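Local structure of putative decarboxylase involved in desferrioxamine biosynthesis (Erwinia amylovora, 5O5C) at residues D447-R458 / A470-L480. The protein probably decarboxylates lysine with the help of pyridoxal 5'-phosphate, an early step in making the siderophore desferrioxamine. Residues are numbered along the deposited sequence; the frame is centred on the assembly and turned at random.
Sequences DALTDEINTNIR and AGTKVNGRQYL
In the small C-terminal domain of this fold-type I enzyme, helix 448-464 packs on a β-hairpin whose strands, 470-474 and 477-483, are joined by a type I' turn from Val474 to Arg477; Asp451, Asn454 and Arg458 of the helix meet Gln478, Leu480 and Ala470 of the hairpin. Asp451 OD1 accepts a hydrogen bond from Gln478 N, 2.7 Å long and nearly straight (167°), the donor standing well above the carboxylate plane. Having CG anti to the carbonyl carbon (chi1 -69°) brings the carboxylate up to the Arg477-Gln478 backbone, where OD1 also touches Arg477 CA and Gln478 CB. Four residues earlier in the chain, Asp447 OD1 lies 3.4 Å from Arg477 NE but well out of the guanidinium plane, so no N-H points at it and the salt bridge is one of charge alone. Helix and second strand run roughly parallel, their axes 33° apart and 7.4 Å at closest approach; the helix lies on one face of the domain's four-stranded antiparallel sheet. Leu480 sends CD2 to within 3.4 Å of the Asn454 carbonyl O and on against Arg458 CB, while CD1 meets Ile457 CG2. The buried Asn454 amide is held at both ends: ND2 reaches back 2.7 Å to Thr450 O, which also takes Asn454 N from the opposite face, and OD1 accepts from Tyr439 N of neighbouring strand 434-439. Arg458, extended from CG to NE, lays one face of its guanidinium over the first strand, with Gly471 N above the centre and CZ 3.5 Å from Ala470 CA; its NH2 makes a long, weak ion pair with Asp136 of the second subunit. Ala470 lies about 12 Å, side chain to cofactor, from pyridoxal phosphate.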
loop_
_atom_site.group_PDB
_atom_site.type_symbol
_atom_site.label_atom_id
_atom_site.label_comp_id
_atom_site.label_asym_id
_atom_site.label_seq_id
_atom_site.Cartn_x
_atom_site.Cartn_y
_atom_site.Cartn_z
ATOM N N ASP B 447 4.922 -17.938 38.019
ATOM C CA ASP B 447 5.332 -17.407 36.727
ATOM C C ASP B 447 4.482 -17.890 35.539
ATOM O O ASP B 447 3.674 -17.122 35.025
ATOM C CB ASP B 447 6.805 -17.678 36.466
ATOM C CG ASP B 447 7.265 -17.039 35.185
ATOM O OD1 ASP B 447 7.624 -15.839 35.216
ATOM O OD2 ASP B 447 7.224 -17.729 34.138
ATOM N N ALA B 448 4.650 -19.142 35.100
ATOM C CA ALA B 448 3.720 -19.740 34.124
ATOM C C ALA B 448 2.269 -19.653 34.581
ATOM O O ALA B 448 1.398 -19.823 33.749
ATOM C CB ALA B 448 4.061 -21.191 33.806
ATOM N N LEU B 449 2.014 -19.404 35.878
ATOM C CA LEU B 449 0.662 -19.114 36.359
ATOM C C LEU B 449 0.274 -17.642 36.167
ATOM O O LEU B 449 -0.817 -17.332 35.724
ATOM C CB LEU B 449 0.499 -19.518 37.828
ATOM C CG LEU B 449 -0.886 -19.321 38.442
ATOM C CD1 LEU B 449 -1.943 -20.059 37.635
ATOM C CD2 LEU B 449 -0.891 -19.764 39.887
ATOM N N THR B 450 1.167 -16.738 36.523
ATOM C CA THR B 450 0.942 -15.310 36.274
ATOM C C THR B 450 0.779 -15.040 34.764
ATOM O O THR B 450 0.040 -14.133 34.372
ATOM C CB THR B 450 2.075 -14.506 36.872
ATOM O OG1 THR B 450 2.219 -14.902 38.245
ATOM C CG2 THR B 450 1.822 -13.004 36.774
ATOM N N ASP B 451 1.437 -15.842 33.927
ATOM C CA ASP B 451 1.234 -15.758 32.478
ATOM C C ASP B 451 -0.170 -16.132 32.032
ATOM O O ASP B 451 -0.756 -15.418 31.264
ATOM C CB ASP B 451 2.269 -16.589 31.709
ATOM C CG ASP B 451 3.654 -15.998 31.805
ATOM O OD1 ASP B 451 3.738 -14.754 31.934
ATOM O OD2 ASP B 451 4.651 -16.757 31.776
ATOM N N GLU B 452 -0.670 -17.258 32.508
ATOM C CA GLU B 452 -2.026 -17.682 32.269
ATOM C C GLU B 452 -3.003 -16.626 32.755
ATOM O O GLU B 452 -3.931 -16.251 32.054
ATOM C CB GLU B 452 -2.298 -19.012 32.945
ATOM C CG GLU B 452 -1.642 -20.190 32.220
ATOM C CD GLU B 452 -1.509 -21.432 33.094
ATOM O OE1 GLU B 452 -2.553 -21.903 33.604
ATOM O OE2 GLU B 452 -0.368 -21.934 33.262
ATOM N N ILE B 453 -2.762 -16.108 33.953
ATOM C CA ILE B 453 -3.735 -15.248 34.551
ATOM C C ILE B 453 -3.823 -13.955 33.698
ATOM O O ILE B 453 -4.895 -13.511 33.440
ATOM C CB ILE B 453 -3.479 -15.047 36.085
ATOM C CG1 ILE B 453 -4.806 -14.842 36.811
ATOM C CG2 ILE B 453 -2.515 -13.917 36.371
ATOM C CD1 ILE B 453 -4.705 -14.313 38.235
ATOM N N ASN B 454 -2.715 -13.404 33.199
ATOM C CA ASN B 454 -2.791 -12.134 32.436
ATOM C C ASN B 454 -3.311 -12.307 31.007
ATOM O O ASN B 454 -4.077 -11.461 30.521
ATOM C CB ASN B 454 -1.437 -11.435 32.437
ATOM C CG ASN B 454 -1.136 -10.769 33.762
ATOM O OD1 ASN B 454 -1.528 -9.649 33.983
ATOM N ND2 ASN B 454 -0.443 -11.464 34.641
ATOM N N THR B 455 -2.908 -13.390 30.348
ATOM C CA THR B 455 -3.481 -13.748 29.051
ATOM C C THR B 455 -4.963 -14.031 29.151
ATOM O O THR B 455 -5.665 -13.693 28.226
ATOM C CB THR B 455 -2.780 -14.928 28.328
ATOM O OG1 THR B 455 -3.421 -15.132 27.066
ATOM C CG2 THR B 455 -2.845 -16.251 29.093
ATOM N N ASN B 456 -5.450 -14.619 30.257
ATOM C CA ASN B 456 -6.894 -14.735 30.426
ATOM C C ASN B 456 -7.586 -13.437 30.758
ATOM O O ASN B 456 -8.699 -13.280 30.360
ATOM C CB ASN B 456 -7.274 -15.833 31.408
ATOM C CG ASN B 456 -6.917 -17.206 30.866
ATOM O OD1 ASN B 456 -7.324 -17.570 29.766
ATOM N ND2 ASN B 456 -6.092 -17.927 31.591
ATOM N N ILE B 457 -6.935 -12.502 31.457
ATOM C CA ILE B 457 -7.549 -11.208 31.668
ATOM C C ILE B 457 -7.812 -10.519 30.341
ATOM O O ILE B 457 -8.886 -10.009 30.100
ATOM C CB ILE B 457 -6.691 -10.277 32.533
ATOM C CG1 ILE B 457 -6.739 -10.704 34.018
ATOM C CG2 ILE B 457 -7.166 -8.861 32.382
ATOM C CD1 ILE B 457 -5.693 -10.038 34.847
ATOM N N ARG B 458 -6.827 -10.462 29.465
ATOM C CA ARG B 458 -7.060 -9.783 28.160
ATOM C C ARG B 458 -8.195 -10.415 27.349
ATOM O O ARG B 458 -9.036 -9.708 26.720
ATOM C CB ARG B 458 -5.760 -9.760 27.385
ATOM C CG ARG B 458 -5.856 -9.560 25.881
ATOM C CD ARG B 458 -4.422 -9.526 25.380
ATOM N NE ARG B 458 -4.250 -9.566 23.925
ATOM C CZ ARG B 458 -4.628 -8.610 23.096
ATOM N NH1 ARG B 458 -5.297 -7.586 23.565
ATOM N NH2 ARG B 458 -4.380 -8.687 21.799
ATOM N N ALA B 470 -4.316 -4.673 24.964
ATOM C CA ALA B 470 -3.387 -5.460 24.127
ATOM C C ALA B 470 -2.445 -6.210 25.042
ATOM O O ALA B 470 -2.512 -6.076 26.251
ATOM C CB ALA B 470 -2.631 -4.562 23.159
ATOM N N GLY B 471 -1.544 -6.977 24.464
ATOM C CA GLY B 471 -0.651 -7.861 25.224
ATOM C C GLY B 471 0.702 -7.883 24.579
ATOM O O GLY B 471 0.849 -7.473 23.461
ATOM N N THR B 472 1.710 -8.283 25.346
ATOM C CA THR B 472 3.071 -8.335 24.860
ATOM C C THR B 472 3.858 -9.325 25.727
ATOM O O THR B 472 3.557 -9.500 26.916
ATOM C CB THR B 472 3.828 -6.975 24.921
ATOM O OG1 THR B 472 4.383 -6.796 26.221
ATOM C CG2 THR B 472 2.970 -5.798 24.631
ATOM N N LYS B 473 4.849 -9.968 25.131
ATOM C CA LYS B 473 5.814 -10.755 25.922
ATOM C C LYS B 473 7.044 -9.875 26.185
ATOM O O LYS B 473 7.527 -9.224 25.286
ATOM C CB LYS B 473 6.215 -12.032 25.191
ATOM C CG LYS B 473 5.505 -13.278 25.668
ATOM C CD LYS B 473 5.627 -14.399 24.634
ATOM C CE LYS B 473 5.974 -15.728 25.286
ATOM N NZ LYS B 473 6.146 -16.813 24.292
ATOM N N VAL B 474 7.505 -9.831 27.428
ATOM C CA VAL B 474 8.717 -9.124 27.821
ATOM C C VAL B 474 9.515 -10.135 28.580
ATOM O O VAL B 474 9.081 -10.576 29.648
ATOM C CB VAL B 474 8.429 -7.952 28.750
ATOM C CG1 VAL B 474 9.714 -7.358 29.331
ATOM C CG2 VAL B 474 7.615 -6.906 28.020
ATOM N N ASN B 475 10.648 -10.515 27.996
ATOM C CA ASN B 475 11.554 -11.538 28.523
ATOM C C ASN B 475 10.840 -12.878 28.731
ATOM O O ASN B 475 11.057 -13.554 29.716
ATOM C CB ASN B 475 12.310 -11.022 29.780
ATOM C CG ASN B 475 11.517 -11.180 31.083
ATOM O OD1 ASN B 475 11.536 -12.239 31.700
ATOM N ND2 ASN B 475 10.845 -10.126 31.513
ATOM N N GLY B 476 10.002 -13.260 27.775
ATOM C CA GLY B 476 9.248 -14.501 27.858
ATOM C C GLY B 476 8.127 -14.553 28.895
ATOM O O GLY B 476 7.710 -15.643 29.281
ATOM N N ARG B 477 7.627 -13.399 29.343
ATOM C CA ARG B 477 6.552 -13.331 30.328
ATOM C C ARG B 477 5.392 -12.516 29.732
ATOM O O ARG B 477 5.622 -11.569 28.988
ATOM C CB ARG B 477 7.104 -12.744 31.643
ATOM C CG ARG B 477 7.860 -13.796 32.453
ATOM C CD ARG B 477 9.076 -13.337 33.261
ATOM N NE ARG B 477 10.076 -14.430 33.324
ATOM C CZ ARG B 477 11.222 -14.432 34.024
ATOM N NH1 ARG B 477 11.577 -13.388 34.780
ATOM N NH2 ARG B 477 12.027 -15.508 33.974
ATOM N N GLN B 478 4.149 -12.914 30.013
ATOM C CA GLN B 478 3.016 -12.232 29.439
ATOM C C GLN B 478 2.777 -10.968 30.235
ATOM O O GLN B 478 2.582 -11.026 31.444
ATOM C CB GLN B 478 1.766 -13.112 29.377
ATOM C CG GLN B 478 1.608 -13.861 28.068
ATOM C CD GLN B 478 1.518 -12.894 26.917
ATOM O OE1 GLN B 478 2.437 -12.802 26.126
ATOM N NE2 GLN B 478 0.458 -12.089 26.885
ATOM N N TYR B 479 2.867 -9.823 29.552
ATOM C CA TYR B 479 2.406 -8.559 30.108
ATOM C C TYR B 479 1.144 -8.081 29.385
ATOM O O TYR B 479 0.787 -8.598 28.313
ATOM C CB TYR B 479 3.549 -7.528 30.114
ATOM C CG TYR B 479 4.606 -7.833 31.180
ATOM C CD1 TYR B 479 5.643 -8.731 30.950
ATOM C CD2 TYR B 479 4.543 -7.238 32.410
ATOM C CE1 TYR B 479 6.597 -9.007 31.923
ATOM C CE2 TYR B 479 5.484 -7.497 33.384
ATOM C CZ TYR B 479 6.492 -8.376 33.148
ATOM O OH TYR B 479 7.355 -8.597 34.146
ATOM N N LEU B 480 0.448 -7.131 30.007
ATOM C CA LEU B 480 -0.706 -6.442 29.403
ATOM C C LEU B 480 -0.220 -5.093 28.939
ATOM O O LEU B 480 0.823 -4.618 29.381
ATOM C CB LEU B 480 -1.823 -6.224 30.416
ATOM C CG LEU B 480 -2.516 -7.466 30.985
ATOM C CD1 LEU B 480 -3.561 -7.021 32.006
ATOM C CD2 LEU B 480 -3.144 -8.284 29.872
#